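Local coordinates for protein importin-95 (Chaetomium thermophilum, PDB 4XRI) that acts as an importin-beta nuclear transport receptor built of HEAT repeats, carries protein cargo into the nucleus and probably binds a small GTPase, at residues Tyr759-Ser762 with Leu763-Ile767; Pro805-Glu809 with Ala810-Ala814. The protein carries 2 engineered substitutions. One frame throughout, in Å; residues are numbered along the deposited sequence.

Both contacts are local ones in the C-terminal part of the importin-beta superhelix of paired helices. Interaction 1 comes first along the chain, within the long helix 754-780; interaction 2 follows after helix 791-802, where a loop turns into helix 809-825. Their centres lie about 9 Å apart and they touch: Glu765 of the first reaches the capping serine of the second, with OE2 2.4 Å from Ser808 OG, a probable hydrogen bond, while Ile761 packs on the loop and Leu811 against the backbone of Arg764. The N-terminal end of helix 809-825 is thereby fastened to the side of helix 754-780.

Interaction 1 of 2, residues Tyr759-Ser762 with Leu763-Ile767; sequences YVIS and LREGI
Leu763 N gives its hydrogen to Tyr759 O over 2.7 Å, the shortest of four successive i to i+4 bonds that run through this part of helix 754-780, one of the long alpha-helices of the HEAT-repeat superhelix. Arg764 N and Glu765 N bond in the same way to the carbonyl oxygens of Val760 and Ile761. Gly766 N follows with Ser762 O at 3.1 Å and an N-H...O angle of 156°. Over this backbone the side chains pair one turn apart. Tyr759 brings ring atom CE1 to Leu763 CD2 at 4.2 Å, an oblique apolar contact, while its hydroxyl bonds to Asn708 O and its side chain touches Pro712 of helix 711-725. Val760 and Arg764 run alongside each other: Val760 CG1, anti to its own nitrogen (chi1 170°), lies 4.0 Å from Arg764 NE. Arg764 is extended from CG to NE, which carries its buried guanidinium to two oxygens, NH1 bonding to Ala744 O and NH2 to Ser800 OG. Two separate acceptors thus fix the rotation of the group. On the side of helix 809-825, Glu765 has CG anti to its carbonyl carbon (chi1 -74°) and continues straight to the carboxylate, whose OE2 probably bonds to Ser808 OG. Near its root the chain brushes the preceding turn, Glu765 CB lying 3.3 Å from Ser762 O. Farther out it passes the branch of Ile761 at a slant, with Ile761 CG2 3.8 Å from Glu765 OE2.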
ATOM      1  N   TYR A 759      15.106  -2.665   1.178  1.00 44.64           N
ATOM      2  CA  TYR A 759      15.547  -3.840   1.923  1.00 43.93           C
ATOM      3  C   TYR A 759      16.987  -3.690   2.406  1.00 50.45           C
ATOM      4  O   TYR A 759      17.306  -4.022   3.549  1.00 46.89           O
ATOM      5  CB  TYR A 759      15.419  -5.105   1.075  1.00 43.33           C
ATOM      6  CG  TYR A 759      16.001  -6.328   1.751  1.00 41.94           C
ATOM      7  CD1 TYR A 759      17.259  -6.809   1.405  1.00 40.83           C
ATOM      8  CD2 TYR A 759      15.299  -6.991   2.751  1.00 38.59           C
ATOM      9  CE1 TYR A 759      17.796  -7.919   2.028  1.00 44.39           C
ATOM     10  CE2 TYR A 759      15.829  -8.104   3.378  1.00 41.22           C
ATOM     11  CZ  TYR A 759      17.077  -8.562   3.012  1.00 37.93           C
ATOM     12  OH  TYR A 759      17.606  -9.667   3.635  1.00 35.50           O
ATOM     13  N   VAL A 760      17.849  -3.184   1.530  1.00 46.33           N
ATOM     14  CA  VAL A 760      19.266  -3.027   1.842  1.00 47.81           C
ATOM     15  C   VAL A 760      19.485  -1.917   2.871  1.00 42.29           C
ATOM     16  O   VAL A 760      20.339  -2.037   3.750  1.00 35.98           O
ATOM     17  CB  VAL A 760      20.084  -2.733   0.565  1.00 49.90           C
ATOM     18  CG1 VAL A 760      21.507  -2.315   0.908  1.00 51.36           C
ATOM     19  CG2 VAL A 760      20.087  -3.951  -0.348  1.00 42.62           C
ATOM     20  N   ILE A 761      18.708  -0.843   2.762  1.00 41.57           N
ATOM     21  CA  ILE A 761      18.741   0.214   3.767  1.00 45.47           C
ATOM     22  C   ILE A 761      18.351  -0.358   5.126  1.00 39.09           C
ATOM     23  O   ILE A 761      19.017  -0.118   6.132  1.00 38.94           O
ATOM     24  CB  ILE A 761      17.797   1.377   3.417  1.00 45.46           C
ATOM     25  CG1 ILE A 761      18.315   2.148   2.204  1.00 46.06           C
ATOM     26  CG2 ILE A 761      17.648   2.319   4.605  1.00 37.67           C
ATOM     27  CD1 ILE A 761      17.428   3.307   1.809  1.00 54.30           C
ATOM     28  N   SER A 762      17.271  -1.130   5.138  1.00 37.80           N
ATOM     29  CA  SER A 762      16.813  -1.782   6.356  1.00 44.74           C
ATOM     30  C   SER A 762      17.849  -2.772   6.878  1.00 44.52           C
ATOM     31  O   SER A 762      18.092  -2.850   8.082  1.00 35.85           O
ATOM     32  CB  SER A 762      15.486  -2.499   6.112  1.00 48.47           C
ATOM     33  OG  SER A 762      15.092  -3.233   7.257  1.00 60.74           O
ATOM     34  N   LEU A 763      18.443  -3.533   5.964  1.00 38.35           N
ATOM     35  CA  LEU A 763      19.446  -4.528   6.319  1.00 38.07           C
ATOM     36  C   LEU A 763      20.644  -3.881   7.003  1.00 37.41           C
ATOM     37  O   LEU A 763      21.127  -4.363   8.030  1.00 36.74           O
ATOM     38  CB  LEU A 763      19.904  -5.291   5.074  1.00 38.74           C
ATOM     39  CG  LEU A 763      20.982  -6.357   5.273  1.00 39.06           C
ATOM     40  CD1 LEU A 763      20.460  -7.482   6.145  1.00 37.40           C
ATOM     41  CD2 LEU A 763      21.448  -6.891   3.929  1.00 35.89           C
ATOM     42  N   ARG A 764      21.114  -2.781   6.428  1.00 37.82           N
ATOM     43  CA  ARG A 764      22.299  -2.100   6.933  1.00 40.01           C
ATOM     44  C   ARG A 764      22.017  -1.373   8.242  1.00 37.59           C
ATOM     45  O   ARG A 764      22.926  -1.142   9.038  1.00 35.41           O
ATOM     46  CB  ARG A 764      22.838  -1.134   5.881  1.00 40.95           C
ATOM     47  CG  ARG A 764      23.427  -1.862   4.677  1.00 35.40           C
ATOM     48  CD  ARG A 764      24.074  -0.920   3.679  1.00 38.54           C
ATOM     49  NE  ARG A 764      24.944  -1.657   2.765  1.00 40.50           N
ATOM     50  CZ  ARG A 764      25.836  -1.093   1.957  1.00 46.22           C
ATOM     51  NH1 ARG A 764      26.590  -1.848   1.169  1.00 49.88           N
ATOM     52  NH2 ARG A 764      25.976   0.225   1.941  1.00 49.38           N
ATOM     53  N   GLU A 765      20.754  -1.020   8.463  1.00 41.33           N
ATOM     54  CA  GLU A 765      20.320  -0.569   9.780  1.00 46.75           C
ATOM     55  C   GLU A 765      20.571  -1.687  10.781  1.00 38.72           C
ATOM     56  O   GLU A 765      21.113  -1.462  11.865  1.00 37.06           O
ATOM     57  CB  GLU A 765      18.838  -0.180   9.779  1.00 44.20           C
ATOM     58  CG  GLU A 765      18.524   1.137   9.101  1.00 51.23           C
ATOM     59  CD  GLU A 765      17.043   1.463   9.146  1.00 55.57           C
ATOM     60  OE1 GLU A 765      16.339   0.917  10.022  1.00 54.37           O
ATOM     61  OE2 GLU A 765      16.580   2.257   8.299  1.00 60.95           O
ATOM     62  N   GLY A 766      20.172  -2.895  10.395  1.00 38.73           N
ATOM     63  CA  GLY A 766      20.366  -4.080  11.207  1.00 36.02           C
ATOM     64  C   GLY A 766      21.829  -4.360  11.480  1.00 35.59           C
ATOM     65  O   GLY A 766      22.209  -4.596  12.626  1.00 31.60           O
ATOM     66  N   ILE A 767      22.648  -4.326  10.432  1.00 37.78           N
ATOM     67  CA  ILE A 767      24.083  -4.561  10.573  1.00 35.17           C
ATOM     68  C   ILE A 767      24.717  -3.580  11.550  1.00 38.29           C
ATOM     69  O   ILE A 767      25.475  -3.969  12.439  1.00 34.71           O
ATOM     70  CB  ILE A 767      24.828  -4.440   9.229  1.00 35.11           C
ATOM     71  CG1 ILE A 767      24.225  -5.370   8.177  1.00 35.82           C
ATOM     72  CG2 ILE A 767      26.299  -4.750   9.427  1.00 41.75           C
ATOM     73  CD1 ILE A 767      24.845  -5.211   6.803  1.00 33.98           C
TER

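Interaction 2 of 2, residues Pro805-Glu809 with Ala810-Ala814; sequences PNRSE and ALMRA. With SO4 (sulfate ion), chain E.
A serine N-cap starts helix 809-825: Ser808 OG accepts from Leu811 N at 3.1 Å, with an N-H...O angle of 148°. The hydroxyl stands between the backbone N and the carbonyl carbon (chi1 67°), which turns OG back over the first helical turn, on the side facing Glu765. Ser808 O takes Met812 N at 3.2 Å as the first regular helical bond, plus a weak one from Leu811 N. A sulfate ion, probably from the crystallisation liquor, sits at this helix start and its O1 accepts from Glu809 N at 2.6 Å. In the HEAT-repeat superhelix this turn joins helix 791-802, on whose Ile801 Leu811 and Met812 rest, to helix 809-825. Arg807, bent at chi2 and chi3, crosses Met812 at a slant: Met812 SD lies over one face of the guanidinium, 4.0 Å from Arg807 NE, and Met812 CE comes 3.5 Å from Arg807 NH1. The charged end is held by a salt bridge from NH1 to Glu846 and a bond from NH2 to Asp804 O. An alanine here would strip the thioether of the flat group beside it and is likely to leave Glu846 without its charged mate. Along the first turn of the helix, Glu809 and Arg813 cross, carboxylate and guanidinium planes 68° apart. Their salt bridge is long, Glu809 OE2 to Arg813 NH1 3.8 Å, while Glu809 CG lies at the guanidinium edge. Both ends are held at the start of helix 855-872, OE2 by Gly854 N and Thr857 OG1, and NH1 by the same Thr857 OG1.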
ATOM      1  N   PRO A 805      23.679   7.510  -1.788  1.00 59.78           N
ATOM      2  CA  PRO A 805      22.642   8.532  -1.594  1.00 58.39           C
ATOM      3  C   PRO A 805      21.311   7.948  -1.129  1.00 57.90           C
ATOM      4  O   PRO A 805      20.422   8.692  -0.719  1.00 63.12           O
ATOM      5  CB  PRO A 805      22.507   9.163  -2.985  1.00 66.53           C
ATOM      6  CG  PRO A 805      22.984   8.111  -3.923  1.00 64.58           C
ATOM      7  CD  PRO A 805      24.088   7.404  -3.199  1.00 63.69           C
ATOM      8  N   ASN A 806      21.175   6.630  -1.203  1.00 56.74           N
ATOM      9  CA  ASN A 806      20.011   5.949  -0.654  1.00 60.32           C
ATOM     10  C   ASN A 806      20.235   5.609   0.815  1.00 60.42           C
ATOM     11  O   ASN A 806      21.127   4.829   1.152  1.00 53.00           O
ATOM     12  CB  ASN A 806      19.702   4.682  -1.451  1.00 64.25           C
ATOM     13  CG  ASN A 806      19.333   4.976  -2.889  1.00 66.27           C
ATOM     14  OD1 ASN A 806      18.576   5.902  -3.170  1.00 64.61           O
ATOM     15  ND2 ASN A 806      19.874   4.188  -3.811  1.00 66.37           N
ATOM     16  N   ARG A 807      19.425   6.198   1.687  1.00 60.09           N
ATOM     17  CA  ARG A 807      19.610   6.030   3.122  1.00 58.58           C
ATOM     18  C   ARG A 807      18.346   6.357   3.904  1.00 56.16           C
ATOM     19  O   ARG A 807      17.372   6.864   3.351  1.00 61.76           O
ATOM     20  CB  ARG A 807      20.764   6.909   3.609  1.00 56.83           C
ATOM     21  CG  ARG A 807      20.722   8.331   3.067  1.00 57.84           C
ATOM     22  CD  ARG A 807      21.951   8.638   2.228  1.00 52.38           C
ATOM     23  NE  ARG A 807      22.953   9.401   2.969  1.00 63.30           N
ATOM     24  CZ  ARG A 807      24.266   9.259   2.819  1.00 67.27           C
ATOM     25  NH1 ARG A 807      25.100  10.003   3.532  1.00 74.89           N
ATOM     26  NH2 ARG A 807      24.747   8.372   1.960  1.00 70.00           N
ATOM     27  N   SER A 808      18.373   6.051   5.196  1.00 53.12           N
ATOM     28  CA  SER A 808      17.306   6.439   6.104  1.00 49.99           C
ATOM     29  C   SER A 808      17.905   7.201   7.275  1.00 52.72           C
ATOM     30  O   SER A 808      19.114   7.144   7.500  1.00 47.62           O
ATOM     31  CB  SER A 808      16.530   5.217   6.601  1.00 53.81           C
ATOM     32  OG  SER A 808      17.335   4.404   7.436  1.00 54.26           O
ATOM     33  N   GLU A 809      17.066   7.917   8.014  1.00 54.94           N
ATOM     34  CA  GLU A 809      17.530   8.640   9.190  1.00 55.89           C
ATOM     35  C   GLU A 809      18.090   7.672  10.226  1.00 49.07           C
ATOM     36  O   GLU A 809      19.131   7.928  10.834  1.00 51.68           O
ATOM     37  CB  GLU A 809      16.402   9.471   9.803  1.00 57.51           C
ATOM     38  CG  GLU A 809      16.733  10.005  11.183  1.00 62.18           C
ATOM     39  CD  GLU A 809      15.828  11.143  11.609  1.00 70.16           C
ATOM     40  OE1 GLU A 809      15.005  11.594  10.783  1.00 70.31           O
ATOM     41  OE2 GLU A 809      15.945  11.591  12.770  1.00 68.89           O
ATOM     42  N   ALA A 810      17.393   6.555  10.411  1.00 47.42           N
ATOM     43  CA  ALA A 810      17.803   5.530  11.365  1.00 53.70           C
ATOM     44  C   ALA A 810      19.180   4.964  11.031  1.00 53.81           C
ATOM     45  O   ALA A 810      19.984   4.697  11.924  1.00 47.20           O
ATOM     46  CB  ALA A 810      16.772   4.413  11.409  1.00 50.96           C
ATOM     47  N   LEU A 811      19.446   4.790   9.741  1.00 51.91           N
ATOM     48  CA  LEU A 811      20.719   4.235   9.295  1.00 51.29           C
ATOM     49  C   LEU A 811      21.868   5.193   9.590  1.00 48.78           C
ATOM     50  O   LEU A 811      22.937   4.777  10.043  1.00 43.58           O
ATOM     51  CB  LEU A 811      20.670   3.916   7.800  1.00 47.88           C
ATOM     52  CG  LEU A 811      21.964   3.387   7.178  1.00 45.56           C
ATOM     53  CD1 LEU A 811      22.466   2.165   7.932  1.00 39.33           C
ATOM     54  CD2 LEU A 811      21.758   3.065   5.703  1.00 41.33           C
ATOM     55  N   MET A 812      21.640   6.479   9.343  1.00 52.13           N
ATOM     56  CA  MET A 812      22.659   7.489   9.599  1.00 51.06           C
ATOM     57  C   MET A 812      22.872   7.668  11.097  1.00 49.12           C
ATOM     58  O   MET A 812      23.998   7.861  11.550  1.00 46.61           O
ATOM     59  CB  MET A 812      22.278   8.820   8.949  1.00 55.71           C
ATOM     60  CG  MET A 812      22.059   8.728   7.445  1.00 64.31           C
ATOM     61  SD  MET A 812      23.357   7.816   6.584  1.00 55.05           S
ATOM     62  CE  MET A 812      24.762   8.905   6.809  1.00 51.55           C
ATOM     63  N   ARG A 813      21.787   7.597  11.860  1.00 46.80           N
ATOM     64  CA  ARG A 813      21.876   7.678  13.314  1.00 54.02           C
ATOM     65  C   ARG A 813      22.705   6.522  13.866  1.00 51.76           C
ATOM     66  O   ARG A 813      23.644   6.729  14.637  1.00 42.40           O
ATOM     67  CB  ARG A 813      20.481   7.681  13.945  1.00 59.11           C
ATOM     68  CG  ARG A 813      20.497   7.771  15.465  1.00 59.27           C
ATOM     69  CD  ARG A 813      19.125   8.100  16.034  1.00 62.75           C
ATOM     70  NE  ARG A 813      18.146   7.046  15.782  1.00 66.21           N
ATOM     71  CZ  ARG A 813      17.174   7.122  14.878  1.00 72.48           C
ATOM     72  NH1 ARG A 813      17.044   8.209  14.129  1.00 76.84           N
ATOM     73  NH2 ARG A 813      16.330   6.111  14.725  1.00 69.34           N
ATOM     74  N   ALA A 814      22.353   5.306  13.454  1.00 48.54           N
ATOM     75  CA  ALA A 814      23.065   4.102  13.875  1.00 43.81           C
ATOM     76  C   ALA A 814      24.540   4.158  13.492  1.00 44.13           C
ATOM     77  O   ALA A 814      25.404   3.686  14.234  1.00 47.94           O
ATOM     78  CB  ALA A 814      22.415   2.868  13.271  1.00 42.77           C
TER
HETATM   79  S   SO4 E 904      13.587   8.365   6.610  0.75 79.43           S
HETATM   80  O1  SO4 E 904      15.016   8.656   6.570  0.75 82.15           O
HETATM   81  O2  SO4 E 904      13.129   8.383   7.995  0.75 82.70           O
HETATM   82  O3  SO4 E 904      13.334   7.051   6.028  0.75 69.20           O
HETATM   83  O4  SO4 E 904      12.871   9.383   5.846  0.75 82.35           O